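Local coordinates for alpha-l-arabinofuranosidase domain protein (PDB 4ATW) that hydrolyses terminal non-reducing alpha-L-arabinofuranoside linkages, probably releasing arabinose from arabinose-containing plant polysaccharides and oligosaccharides, at residues E26-C31 against N291-P296; V57-V62 against A349-V354; D241-T246 against D298-I303. All coordinates share one frame; numbering follows the deposited sequence.

In the fold
All three contacts sit on the (beta/alpha)8 barrel of this arabinofuranosidase. Contact 1 joins the loops that follow strands 23-24 and 276-284, at the C-terminal ends of the strands, where barrels of this kind carry their active site. Contact 2 packs the end of helix 51-58 on helix 345-355, and contact 3 sets helix 243-247 against the start of helix 299-313. Contacts 2 and 3 meet where A349 CB lies 3.6 Å from G302 O; contact 1 approaches contact 2 only to about 9 Å between nearest atoms, but its second segment runs almost directly into that of contact 3. The disulfide C306-C476 ties helix 299-313 to strand 475-481.

Contact 1 (E26-C31 against N291-P296)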
ATOM      1  N   GLU A  26      -7.343  -5.225   7.472  1.00 24.25           N
ATOM      2  CA  GLU A  26      -8.715  -5.737   7.422  1.00 25.51           C
ATOM      3  C   GLU A  26      -9.017  -6.748   8.497  1.00 36.29           C
ATOM      4  O   GLU A  26      -8.091  -7.315   9.073  1.00 37.34           O
ATOM      5  CB  GLU A  26      -8.980  -6.403   6.068  1.00 33.23           C
ATOM      6  CG  GLU A  26     -10.422  -6.918   5.873  1.00 34.04           C
ATOM      7  CD  GLU A  26     -10.652  -7.526   4.501  1.00 31.71           C
ATOM      8  OE1 GLU A  26      -9.713  -7.597   3.702  1.00 30.20           O
ATOM      9  OE2 GLU A  26     -11.773  -7.948   4.213  1.00 20.19           O
ATOM     10  N   HIS A  27     -10.160  -6.901   8.675  1.00 37.28           N
ATOM     11  CA  HIS A  27     -10.568  -7.893   9.668  1.00 30.44           C
ATOM     12  C   HIS A  27     -10.730  -9.251   8.994  1.00 30.89           C
ATOM     13  O   HIS A  27     -11.815  -9.848   8.955  1.00 34.68           O
ATOM     14  CB  HIS A  27     -11.868  -7.503  10.347  1.00 15.39           C
ATOM     15  CG  HIS A  27     -11.708  -6.443  11.401  1.00 27.96           C
ATOM     16  ND1 HIS A  27     -12.316  -6.519  12.645  1.00 10.51           N
ATOM     17  CD2 HIS A  27     -11.050  -5.252  11.376  1.00 22.32           C
ATOM     18  CE1 HIS A  27     -12.038  -5.418  13.330  1.00 28.33           C
ATOM     19  NE2 HIS A  27     -11.279  -4.631  12.584  1.00 24.80           N
ATOM     20  N   LEU A  28      -9.609  -9.734   8.482  1.00 22.63           N
ATOM     21  CA  LEU A  28      -9.552 -10.981   7.793  1.00 28.29           C
ATOM     22  C   LEU A  28      -8.610 -11.976   8.486  1.00 36.18           C
ATOM     23  O   LEU A  28      -7.425 -11.688   8.658  1.00 38.32           O
ATOM     24  CB  LEU A  28      -9.083 -10.694   6.360  1.00 28.69           C
ATOM     25  CG  LEU A  28      -9.057 -11.799   5.308  1.00 37.37           C
ATOM     26  CD1 LEU A  28      -8.779 -11.150   4.012  1.00 37.63           C
ATOM     27  CD2 LEU A  28      -8.009 -12.853   5.607  1.00 42.96           C
ATOM     28  N   GLY A  29      -9.124 -13.144   8.875  1.00 42.81           N
ATOM     29  CA  GLY A  29      -8.265 -14.140   9.502  1.00 43.32           C
ATOM     30  C   GLY A  29      -7.567 -13.619  10.730  1.00 43.48           C
ATOM     31  O   GLY A  29      -8.235 -13.192  11.663  1.00 42.36           O
ATOM     32  N   ARG A  30      -6.240 -13.648  10.733  1.00 39.49           N
ATOM     33  CA  ARG A  30      -5.485 -13.161  11.878  1.00 44.43           C
ATOM     34  C   ARG A  30      -4.808 -11.803  11.683  1.00 47.68           C
ATOM     35  O   ARG A  30      -3.849 -11.513  12.383  1.00 65.60           O
ATOM     36  CB  ARG A  30      -4.394 -14.158  12.291  1.00 44.08           C
ATOM     37  CG  ARG A  30      -4.877 -15.565  12.616  1.00 44.76           C
ATOM     38  CD  ARG A  30      -3.808 -16.392  13.354  1.00 43.90           C
ATOM     39  NE  ARG A  30      -2.586 -16.571  12.562  1.00 56.48           N
ATOM     40  CZ  ARG A  30      -1.399 -16.012  12.837  1.00 59.34           C
ATOM     41  NH1 ARG A  30      -1.237 -15.226  13.902  1.00 50.36           N
ATOM     42  NH2 ARG A  30      -0.364 -16.220  12.030  1.00 40.61           N
ATOM     43  N   CYS A  31      -5.274 -10.967  10.760  1.00 40.20           N
ATOM     44  CA  CYS A  31      -4.645  -9.665  10.564  1.00 26.78           C
ATOM     45  C   CYS A  31      -4.811  -8.767  11.803  1.00 37.13           C
ATOM     46  O   CYS A  31      -3.854  -8.128  12.255  1.00 23.41           O
ATOM     47  CB  CYS A  31      -5.253  -8.970   9.361  1.00 25.81           C
ATOM     48  SG  CYS A  31      -4.517  -7.382   9.118  1.00 31.08           S
ATOM     49  N   ASN A 291      -9.496 -18.335   3.622  1.00 34.81           N
ATOM     50  CA  ASN A 291      -9.970 -17.141   4.309  1.00 36.67           C
ATOM     51  C   ASN A 291      -9.132 -16.733   5.533  1.00 39.68           C
ATOM     52  O   ASN A 291      -9.645 -16.132   6.513  1.00 30.01           O
ATOM     53  CB  ASN A 291     -11.427 -17.348   4.706  1.00 49.13           C
ATOM     54  CG  ASN A 291     -11.607 -18.486   5.660  1.00 62.43           C
ATOM     55  OD1 ASN A 291     -12.690 -18.666   6.205  1.00 73.58           O
ATOM     56  ND2 ASN A 291     -10.551 -19.271   5.878  1.00 54.84           N
ATOM     57  N   LYS A 292      -7.837 -17.076   5.438  1.00 36.95           N
ATOM     58  CA  LYS A 292      -6.784 -16.746   6.412  1.00 40.70           C
ATOM     59  C   LYS A 292      -5.749 -16.023   5.536  1.00 36.86           C
ATOM     60  O   LYS A 292      -5.036 -15.105   5.972  1.00 31.94           O
ATOM     61  CB  LYS A 292      -6.163 -18.005   7.030  1.00 45.35           C
ATOM     62  CG  LYS A 292      -6.664 -18.343   8.436  1.00 54.30           C
ATOM     63  CD  LYS A 292      -8.151 -18.731   8.432  1.00 64.39           C
ATOM     64  CE  LYS A 292      -8.681 -18.988   9.846  1.00 69.65           C
ATOM     65  NZ  LYS A 292      -8.502 -17.816  10.786  1.00 73.27           N
ATOM     66  N   LEU A 293      -5.692 -16.460   4.283  1.00 37.08           N
ATOM     67  CA  LEU A 293      -4.806 -15.876   3.298  1.00 44.17           C
ATOM     68  C   LEU A 293      -3.404 -15.654   3.811  1.00 51.05           C
ATOM     69  O   LEU A 293      -2.856 -14.560   3.645  1.00 50.37           O
ATOM     70  CB  LEU A 293      -5.384 -14.543   2.840  1.00 42.97           C
ATOM     71  CG  LEU A 293      -6.099 -14.549   1.498  1.00 49.46           C
ATOM     72  CD1 LEU A 293      -6.739 -15.906   1.231  1.00 45.89           C
ATOM     73  CD2 LEU A 293      -7.131 -13.446   1.505  1.00 43.37           C
ATOM     74  N   GLU A 294      -2.799 -16.667   4.428  1.00 47.29           N
ATOM     75  CA  GLU A 294      -1.453 -16.458   4.941  1.00 40.90           C
ATOM     76  C   GLU A 294      -0.377 -16.930   3.949  1.00 41.04           C
ATOM     77  O   GLU A 294       0.261 -17.978   4.093  1.00 38.00           O
ATOM     78  CB  GLU A 294      -1.358 -17.087   6.323  1.00 32.81           C
ATOM     79  CG  GLU A 294      -2.352 -16.427   7.265  1.00 33.67           C
ATOM     80  CD  GLU A 294      -2.253 -16.907   8.700  1.00 39.69           C
ATOM     81  OE1 GLU A 294      -1.390 -17.741   8.998  1.00 48.01           O
ATOM     82  OE2 GLU A 294      -3.036 -16.448   9.547  1.00 45.59           O
ATOM     83  N   GLU A 295      -0.219 -16.099   2.921  1.00 41.19           N
ATOM     84  CA  GLU A 295       0.699 -16.281   1.818  1.00 40.39           C
ATOM     85  C   GLU A 295       2.164 -16.276   2.285  1.00 46.24           C
ATOM     86  O   GLU A 295       2.601 -15.336   2.950  1.00 42.54           O
ATOM     87  CB  GLU A 295       0.469 -15.154   0.824  1.00 28.28           C
ATOM     88  CG  GLU A 295       1.112 -15.349  -0.540  1.00 59.15           C
ATOM     89  CD  GLU A 295       0.234 -16.132  -1.522  1.00 56.80           C
ATOM     90  OE1 GLU A 295      -0.943 -16.346  -1.184  1.00 66.92           O
ATOM     91  OE2 GLU A 295       0.711 -16.517  -2.623  1.00 56.35           O
ATOM     92  N   PRO A 296       2.941 -17.339   1.943  1.00 47.69           N
ATOM     93  CA  PRO A 296       4.349 -17.481   2.309  1.00 38.15           C
ATOM     94  C   PRO A 296       5.227 -16.746   1.318  1.00 33.76           C
ATOM     95  O   PRO A 296       5.715 -17.321   0.363  1.00 38.05           O
ATOM     96  CB  PRO A 296       4.546 -18.987   2.246  1.00 46.80           C
ATOM     97  CG  PRO A 296       3.739 -19.352   1.051  1.00 36.95           C
ATOM     98  CD  PRO A 296       2.461 -18.581   1.298  1.00 43.99           C
TER
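L28 lays its two terminal methyls over the loop 291-296: CD1 meets L293 CD2 at 3.8 Å, the two leucines crossing at about a right angle, while CD2 rests 3.7 Å from K292 O. Both segments are loops at the C-terminal ends of strands of the (beta/alpha)8 barrel, 26-31 after the first strand and 291-296 after the seventh, so the contact bridges the first and seventh loops on the side where such barrels bind their substrates. L28 to C31 form a type II' beta turn. G29 takes its second position with a positive phi (57°), which favours glycine, and a CB there would probably crowd K292 CA. One residue on, R30 reaches E294 in a salt bridge. NE to OE2 is 3.1 Å, but the hydrogen bond is weak, bent to 126°, because OE2 approaches the guanidinium obliquely; OE1 lies at the guanidinium edge, in its plane, and the two flat groups are turned 72° apart. The stronger partner of R30 is T336 O, which takes a hydrogen bond from NH2, and H335 touches both R30 and E294. A methionine in place of R30 would probably leave the E294 carboxylate without its opposite charge and T336 O without that donor. With CG of R30 beside its backbone N, the arginine stem runs past the carboxylate, and R30 CG lies 3.7 Å from E294 OE2. At the turn, K292, bent at chi2 and chi4, brings NZ to 3.9 Å from G29 CA.

Contact 2 (V57-V62 against A349-V354); sequences VKRIKV and AFELIV
Helix 51-58, which leads into the second strand of the (beta/alpha)8 barrel, meets helix 345-355, which follows the eighth, and I60 in the turn leaving the first helix does most of the packing. Its CG2 methyl settles on the backbone of the second helix, 3.7 Å from E351 CA. With chi1 at 59°, CG1 stands between the backbone N and the carbonyl carbon, and this sends CD1 along the helix to F350 CB at 4.3 Å. The ring of F350 itself leads off inward, to meet the ring of H23 at the first strand. One turn on from F350, V354 brings its CG2 methyl to 3.7 Å from I60 CA, although that methyl is modelled too near a carbonyl of its own helix and its place is doubtful. At the outer margin R59 crosses E351 at a slant, and it is the CD methylene that touches, 3.4 Å from E351 OE2. The charged ends do not pair: R59 NE and E351 OE2 are 4.5 Å apart, beyond a salt bridge, with guanidinium and carboxylate planes 49° apart. E351 finds its salt bridge in K348 instead, through OE1. K61 folds back so that CE comes within 4.2 Å of V354 O. N355, at the end of the second helix, donates from ND2 to R59 O, fastening the turn to the helix by a polar bond, and Y347 packs on both R59 and I60. A helix that leads into the second strand and one that follows the eighth thus lie side by side, as is typical where a (beta/alpha)8 barrel closes on itself.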
ATOM      1  N   VAL A  57       6.276  -2.307  12.852  1.00 52.49           N
ATOM      2  CA  VAL A  57       5.430  -1.356  12.120  1.00 40.52           C
ATOM      3  C   VAL A  57       5.949   0.081  12.174  1.00 36.68           C
ATOM      4  O   VAL A  57       5.847   0.833  11.194  1.00 34.17           O
ATOM      5  CB  VAL A  57       3.966  -1.407  12.644  1.00 38.33           C
ATOM      6  CG1 VAL A  57       3.154  -0.215  12.114  1.00 18.55           C
ATOM      7  CG2 VAL A  57       3.316  -2.723  12.224  1.00 23.37           C
ATOM      8  N   LYS A  58       6.509   0.464  13.315  1.00 29.49           N
ATOM      9  CA  LYS A  58       7.022   1.820  13.436  1.00 34.62           C
ATOM     10  C   LYS A  58       8.326   1.931  12.642  1.00 39.66           C
ATOM     11  O   LYS A  58       8.712   3.016  12.167  1.00 33.28           O
ATOM     12  CB  LYS A  58       7.297   2.174  14.893  1.00 29.12           C
ATOM     13  CG  LYS A  58       6.122   2.034  15.826  1.00 37.23           C
ATOM     14  CD  LYS A  58       6.402   2.777  17.130  1.00 34.99           C
ATOM     15  CE  LYS A  58       5.277   2.611  18.161  1.00 37.40           C
ATOM     16  NZ  LYS A  58       5.490   3.522  19.342  1.00 21.42           N
ATOM     17  N   ARG A  59       9.003   0.799  12.495  1.00 40.51           N
ATOM     18  CA  ARG A  59      10.268   0.803  11.790  1.00 49.02           C
ATOM     19  C   ARG A  59      10.111   1.129  10.329  1.00 47.06           C
ATOM     20  O   ARG A  59      11.088   1.532   9.684  1.00 55.09           O
ATOM     21  CB  ARG A  59      10.986  -0.539  11.935  1.00 59.19           C
ATOM     22  CG  ARG A  59      12.382  -0.560  11.313  1.00 63.46           C
ATOM     23  CD  ARG A  59      12.974  -1.938  11.443  1.00 68.63           C
ATOM     24  NE  ARG A  59      12.945  -2.355  12.836  1.00 70.21           N
ATOM     25  CZ  ARG A  59      12.589  -3.568  13.241  1.00 76.26           C
ATOM     26  NH1 ARG A  59      12.231  -4.484  12.345  1.00 67.53           N
ATOM     27  NH2 ARG A  59      12.582  -3.860  14.541  1.00 74.61           N
ATOM     28  N   ILE A  60       8.912   0.939   9.781  1.00 47.68           N
ATOM     29  CA  ILE A  60       8.737   1.275   8.383  1.00 42.04           C
ATOM     30  C   ILE A  60       7.684   2.266   8.857  1.00 50.15           C
ATOM     31  O   ILE A  60       6.626   1.879   9.311  1.00 74.21           O
ATOM     32  CB  ILE A  60       8.265   0.082   7.580  1.00 28.87           C
ATOM     33  CG1 ILE A  60       6.957  -0.420   8.112  1.00 17.83           C
ATOM     34  CG2 ILE A  60       9.266  -1.062   7.689  1.00 38.12           C
ATOM     35  CD1 ILE A  60       6.437  -1.529   7.227  1.00 29.66           C
ATOM     36  N   LYS A  61       7.999   3.555   8.713  1.00 44.10           N
ATOM     37  CA  LYS A  61       7.129   4.673   9.072  1.00 41.37           C
ATOM     38  C   LYS A  61       5.868   4.714   8.226  1.00 40.98           C
ATOM     39  O   LYS A  61       5.761   5.551   7.312  1.00 30.90           O
ATOM     40  CB  LYS A  61       8.024   5.832   8.646  1.00 36.38           C
ATOM     41  CG  LYS A  61       9.024   6.235   9.694  1.00 63.85           C
ATOM     42  CD  LYS A  61      10.284   5.398   9.655  1.00 70.09           C
ATOM     43  CE  LYS A  61      11.116   5.775   8.446  1.00 70.27           C
ATOM     44  NZ  LYS A  61      11.385   7.243   8.427  1.00 62.08           N
ATOM     45  N   VAL A  62       4.915   3.839   8.539  1.00 34.83           N
ATOM     46  CA  VAL A  62       3.672   3.810   7.783  1.00 36.89           C
ATOM     47  C   VAL A  62       3.044   5.226   7.775  1.00 36.31           C
ATOM     48  O   VAL A  62       2.889   5.854   8.839  1.00 29.34           O
ATOM     49  CB  VAL A  62       2.712   2.718   8.357  1.00 39.36           C
ATOM     50  CG1 VAL A  62       2.650   2.800   9.854  1.00 41.34           C
ATOM     51  CG2 VAL A  62       1.340   2.873   7.774  1.00 40.06           C
ATOM     52  N   ALA A 349      11.345  -5.125   1.783  1.00 34.28           N
ATOM     53  CA  ALA A 349      11.339  -4.153   0.690  1.00 38.39           C
ATOM     54  C   ALA A 349      10.944  -2.778   1.208  1.00 39.50           C
ATOM     55  O   ALA A 349      11.527  -1.749   0.829  1.00 33.35           O
ATOM     56  CB  ALA A 349      10.403  -4.591  -0.408  1.00 17.53           C
ATOM     57  N   PHE A 350       9.954  -2.747   2.080  1.00 35.40           N
ATOM     58  CA  PHE A 350       9.568  -1.464   2.621  1.00 42.45           C
ATOM     59  C   PHE A 350      10.630  -0.941   3.581  1.00 44.18           C
ATOM     60  O   PHE A 350      10.969   0.243   3.546  1.00 34.38           O
ATOM     61  CB  PHE A 350       8.236  -1.554   3.340  1.00 43.90           C
ATOM     62  CG  PHE A 350       7.063  -1.456   2.434  1.00 41.29           C
ATOM     63  CD1 PHE A 350       6.710  -2.510   1.613  1.00 34.51           C
ATOM     64  CD2 PHE A 350       6.291  -0.306   2.417  1.00 43.93           C
ATOM     65  CE1 PHE A 350       5.598  -2.412   0.790  1.00 39.04           C
ATOM     66  CE2 PHE A 350       5.169  -0.208   1.591  1.00 41.42           C
ATOM     67  CZ  PHE A 350       4.826  -1.256   0.784  1.00 26.43           C
ATOM     68  N   GLU A 351      11.167  -1.821   4.427  1.00 49.77           N
ATOM     69  CA  GLU A 351      12.186  -1.399   5.391  1.00 52.62           C
ATOM     70  C   GLU A 351      13.281  -0.648   4.646  1.00 51.75           C
ATOM     71  O   GLU A 351      13.751   0.427   5.077  1.00 35.00           O
ATOM     72  CB  GLU A 351      12.801  -2.603   6.115  1.00 46.33           C
ATOM     73  CG  GLU A 351      13.297  -2.252   7.502  1.00 47.98           C
ATOM     74  CD  GLU A 351      14.092  -3.371   8.164  1.00 52.18           C
ATOM     75  OE1 GLU A 351      13.785  -4.565   7.932  1.00 44.59           O
ATOM     76  OE2 GLU A 351      15.020  -3.045   8.938  1.00 52.70           O
ATOM     77  N   LEU A 352      13.655  -1.213   3.498  1.00 42.59           N
ATOM     78  CA  LEU A 352      14.704  -0.628   2.688  1.00 32.42           C
ATOM     79  C   LEU A 352      14.327   0.689   2.049  1.00 36.71           C
ATOM     80  O   LEU A 352      14.994   1.702   2.267  1.00 41.18           O
ATOM     81  CB  LEU A 352      15.123  -1.599   1.603  1.00 44.81           C
ATOM     82  CG  LEU A 352      16.139  -1.059   0.608  1.00 34.25           C
ATOM     83  CD1 LEU A 352      17.386  -0.640   1.319  1.00 13.48           C
ATOM     84  CD2 LEU A 352      16.416  -2.148  -0.409  1.00 42.29           C
ATOM     85  N   ILE A 353      13.246   0.706   1.277  1.00 38.23           N
ATOM     86  CA  ILE A 353      12.893   1.951   0.601  1.00 34.96           C
ATOM     87  C   ILE A 353      12.349   3.066   1.454  1.00 31.63           C
ATOM     88  O   ILE A 353      12.605   4.220   1.164  1.00 34.80           O
ATOM     89  CB  ILE A 353      11.902   1.741  -0.562  1.00 30.76           C
ATOM     90  CG1 ILE A 353      12.356   0.590  -1.452  1.00 33.36           C
ATOM     91  CG2 ILE A 353      11.864   3.013  -1.411  1.00 29.31           C
ATOM     92  CD1 ILE A 353      13.669   0.860  -2.193  1.00 33.83           C
ATOM     93  N   VAL A 354      11.603   2.755   2.501  1.00 31.02           N
ATOM     94  CA  VAL A 354      11.062   3.846   3.302  1.00 40.29           C
ATOM     95  C   VAL A 354      12.132   4.573   4.125  1.00 40.95           C
ATOM     96  O   VAL A 354      12.050   5.776   4.353  1.00 38.99           O
ATOM     97  CB  VAL A 354       9.925   3.373   4.256  1.00 45.04           C
ATOM     98  CG1 VAL A 354       8.786   2.799   3.454  1.00 25.00           C
ATOM     99  CG2 VAL A 354      10.453   2.362   5.261  1.00 44.54           C
TER

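Contact 3 (D241-T246 against D298-I303)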
ATOM      1  N   ASP A 241       4.750 -18.968  -9.912  1.00 51.56           N
ATOM      2  CA  ASP A 241       5.911 -19.672  -9.402  1.00 57.24           C
ATOM      3  C   ASP A 241       7.207 -19.228 -10.077  1.00 50.48           C
ATOM      4  O   ASP A 241       8.255 -19.072  -9.423  1.00 47.42           O
ATOM      5  CB  ASP A 241       5.718 -21.162  -9.576  1.00 64.90           C
ATOM      6  CG  ASP A 241       4.963 -21.764  -8.434  1.00 81.45           C
ATOM      7  OD1 ASP A 241       4.975 -21.159  -7.343  1.00 81.36           O
ATOM      8  OD2 ASP A 241       4.367 -22.842  -8.622  1.00101.22           O
ATOM      9  N   ASP A 242       7.134 -19.029 -11.390  1.00 45.85           N
ATOM     10  CA  ASP A 242       8.298 -18.596 -12.133  1.00 44.70           C
ATOM     11  C   ASP A 242       8.726 -17.195 -11.665  1.00 51.72           C
ATOM     12  O   ASP A 242       7.919 -16.252 -11.579  1.00 39.16           O
ATOM     13  CB  ASP A 242       8.013 -18.595 -13.629  1.00 33.60           C
ATOM     14  CG  ASP A 242       9.188 -18.089 -14.423  1.00 63.48           C
ATOM     15  OD1 ASP A 242      10.246 -18.758 -14.424  1.00 57.55           O
ATOM     16  OD2 ASP A 242       9.070 -17.004 -15.029  1.00 72.74           O
ATOM     17  N   TYR A 243      10.008 -17.081 -11.346  1.00 55.04           N
ATOM     18  CA  TYR A 243      10.580 -15.839 -10.884  1.00 53.47           C
ATOM     19  C   TYR A 243      10.172 -14.637 -11.714  1.00 62.15           C
ATOM     20  O   TYR A 243       9.571 -13.698 -11.192  1.00 71.26           O
ATOM     21  CB  TYR A 243      12.087 -15.948 -10.903  1.00 47.71           C
ATOM     22  CG  TYR A 243      12.776 -14.633 -10.616  1.00 50.29           C
ATOM     23  CD1 TYR A 243      12.825 -14.124  -9.329  1.00 36.53           C
ATOM     24  CD2 TYR A 243      13.359 -13.881 -11.650  1.00 46.17           C
ATOM     25  CE1 TYR A 243      13.433 -12.905  -9.077  1.00 45.86           C
ATOM     26  CE2 TYR A 243      13.965 -12.658 -11.399  1.00 37.51           C
ATOM     27  CZ  TYR A 243      14.000 -12.167 -10.113  1.00 35.99           C
ATOM     28  OH  TYR A 243      14.578 -10.930  -9.858  1.00 33.35           O
ATOM     29  N   TYR A 244      10.517 -14.668 -13.003  1.00 56.69           N
ATOM     30  CA  TYR A 244      10.220 -13.570 -13.925  1.00 50.12           C
ATOM     31  C   TYR A 244       8.750 -13.282 -14.143  1.00 50.37           C
ATOM     32  O   TYR A 244       8.360 -12.123 -14.221  1.00 43.47           O
ATOM     33  CB  TYR A 244      10.862 -13.829 -15.277  1.00 55.02           C
ATOM     34  CG  TYR A 244      12.365 -13.672 -15.297  1.00 54.50           C
ATOM     35  CD1 TYR A 244      12.960 -12.459 -14.997  1.00 52.84           C
ATOM     36  CD2 TYR A 244      13.184 -14.723 -15.680  1.00 60.63           C
ATOM     37  CE1 TYR A 244      14.336 -12.293 -15.080  1.00 47.50           C
ATOM     38  CE2 TYR A 244      14.555 -14.572 -15.768  1.00 61.42           C
ATOM     39  CZ  TYR A 244      15.130 -13.361 -15.470  1.00 58.61           C
ATOM     40  OH  TYR A 244      16.506 -13.260 -15.578  1.00 57.43           O
ATOM     41  N   GLU A 245       7.941 -14.330 -14.269  1.00 49.53           N
ATOM     42  CA  GLU A 245       6.516 -14.122 -14.453  1.00 44.06           C
ATOM     43  C   GLU A 245       6.065 -13.266 -13.288  1.00 43.96           C
ATOM     44  O   GLU A 245       5.152 -12.473 -13.425  1.00 49.37           O
ATOM     45  CB  GLU A 245       5.745 -15.442 -14.434  1.00 37.62           C
ATOM     46  CG  GLU A 245       6.017 -16.340 -15.607  1.00 44.51           C
ATOM     47  CD  GLU A 245       5.020 -17.483 -15.718  1.00 52.80           C
ATOM     48  OE1 GLU A 245       4.064 -17.534 -14.910  1.00 43.97           O
ATOM     49  OE2 GLU A 245       5.185 -18.333 -16.624  1.00 44.09           O
ATOM     50  N   THR A 246       6.712 -13.417 -12.139  1.00 40.39           N
ATOM     51  CA  THR A 246       6.331 -12.633 -10.974  1.00 40.60           C
ATOM     52  C   THR A 246       6.928 -11.226 -10.956  1.00 41.21           C
ATOM     53  O   THR A 246       6.201 -10.249 -10.865  1.00 47.80           O
ATOM     54  CB  THR A 246       6.673 -13.375  -9.646  1.00 30.13           C
ATOM     55  OG1 THR A 246       5.920 -14.592  -9.578  1.00 22.34           O
ATOM     56  CG2 THR A 246       6.288 -12.548  -8.449  1.00  8.15           C
ATOM     57  N   ASP A 298       8.341 -15.039  -0.478  1.00 55.43           N
ATOM     58  CA  ASP A 298       9.766 -15.295  -0.569  1.00 60.36           C
ATOM     59  C   ASP A 298      10.461 -14.119  -1.275  1.00 61.89           C
ATOM     60  O   ASP A 298       9.791 -13.184  -1.735  1.00 64.08           O
ATOM     61  CB  ASP A 298      10.029 -16.613  -1.298  1.00 66.11           C
ATOM     62  CG  ASP A 298       9.411 -16.660  -2.668  1.00 77.43           C
ATOM     63  OD1 ASP A 298       9.588 -15.696  -3.431  1.00 88.63           O
ATOM     64  OD2 ASP A 298       8.761 -17.673  -2.991  1.00 83.94           O
ATOM     65  N   LEU A 299      11.793 -14.157  -1.351  1.00 59.69           N
ATOM     66  CA  LEU A 299      12.581 -13.081  -1.975  1.00 54.69           C
ATOM     67  C   LEU A 299      12.077 -12.638  -3.352  1.00 53.17           C
ATOM     68  O   LEU A 299      12.109 -11.451  -3.672  1.00 50.84           O
ATOM     69  CB  LEU A 299      14.049 -13.492  -2.089  1.00 47.70           C
ATOM     70  CG  LEU A 299      14.964 -12.434  -2.709  1.00 41.59           C
ATOM     71  CD1 LEU A 299      15.057 -11.210  -1.839  1.00 35.22           C
ATOM     72  CD2 LEU A 299      16.327 -13.041  -2.898  1.00 53.92           C
ATOM     73  N   LYS A 300      11.641 -13.598  -4.164  1.00 50.03           N
ATOM     74  CA  LYS A 300      11.096 -13.321  -5.483  1.00 42.14           C
ATOM     75  C   LYS A 300      10.051 -12.225  -5.324  1.00 56.07           C
ATOM     76  O   LYS A 300      10.147 -11.175  -5.961  1.00 58.58           O
ATOM     77  CB  LYS A 300      10.420 -14.569  -6.030  1.00 39.85           C
ATOM     78  CG  LYS A 300       9.652 -14.377  -7.321  1.00 44.54           C
ATOM     79  CD  LYS A 300       8.961 -15.688  -7.773  1.00 50.70           C
ATOM     80  CE  LYS A 300       7.527 -15.867  -7.225  1.00 46.87           C
ATOM     81  NZ  LYS A 300       7.401 -16.141  -5.769  1.00 35.66           N
ATOM     82  N   ASP A 301       9.066 -12.474  -4.451  1.00 47.84           N
ATOM     83  CA  ASP A 301       7.983 -11.545  -4.201  1.00 31.07           C
ATOM     84  C   ASP A 301       8.477 -10.236  -3.651  1.00 37.31           C
ATOM     85  O   ASP A 301       7.958  -9.173  -4.001  1.00 49.13           O
ATOM     86  CB  ASP A 301       6.995 -12.166  -3.243  1.00 20.10           C
ATOM     87  CG  ASP A 301       6.534 -13.527  -3.703  1.00 39.86           C
ATOM     88  OD1 ASP A 301       6.170 -13.669  -4.894  1.00 41.32           O
ATOM     89  OD2 ASP A 301       6.531 -14.463  -2.874  1.00 39.85           O
ATOM     90  N   GLY A 302       9.482 -10.303  -2.788  1.00 46.25           N
ATOM     91  CA  GLY A 302      10.028  -9.078  -2.214  1.00 50.91           C
ATOM     92  C   GLY A 302      10.628  -8.147  -3.265  1.00 48.83           C
ATOM     93  O   GLY A 302      10.573  -6.913  -3.144  1.00 42.40           O
ATOM     94  N   ILE A 303      11.227  -8.743  -4.291  1.00 49.70           N
ATOM     95  CA  ILE A 303      11.816  -7.968  -5.376  1.00 54.16           C
ATOM     96  C   ILE A 303      10.684  -7.261  -6.121  1.00 56.45           C
ATOM     97  O   ILE A 303      10.805  -6.088  -6.459  1.00 47.11           O
ATOM     98  CB  ILE A 303      12.616  -8.877  -6.345  1.00 56.43           C
ATOM     99  CG1 ILE A 303      13.889  -9.367  -5.643  1.00 52.63           C
ATOM    100  CG2 ILE A 303      12.901  -8.151  -7.653  1.00 41.04           C
ATOM    101  CD1 ILE A 303      14.789  -8.273  -5.117  1.00 32.54           C
TER
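The ring of Y243 is flanked on its CD1 side by the aliphatic stem of K300, with CD1 to K300 CG at 3.8 Å; the lysine approaches obliquely and the two side chains run past each other in opposite directions. On the CD2 side Y244 CE1 lies at the ring's edge and in its plane, while Y243 CD2 stands 3.6 Å above one face of the Y244 ring, offset toward the rim. The Y243 hydroxyl reaches on to I303 CG2 at 3.9 Å. CG of K300 is anti to its own backbone N (chi1 172°), which carries the stem across to helix 243-247, where K300 CD passes 3.5 Å from Y243 CA and CE lies against the hydroxyl side of T246, the two side chains crossing at about a right angle. In the (beta/alpha)8 barrel, 243-247 is a short helix after the sixth strand, before helix 250-265, and 299-313 follows the seventh. Both starts are capped: D242 OD2 accepts from E245 N, and D298 with D301 forms a capping box, in which D298 N donates almost straight (171°) to D301 OD2 and the return bond, from D301 N to D298 OD1, is weak. Bends at chi3 and chi4 turn the K300 ammonium back onto this box. NZ bonds D301 OD1 at 2.9 Å, from above the carboxylate plane by 42°, and D298 OD1 more weakly at 3.2 Å. R287 forms salt bridges with the other oxygen of each aspartate, a pairing with two cations that would probably favour their ionised form. D301 OD1 also touches T246 CG2 at 3.7 Å.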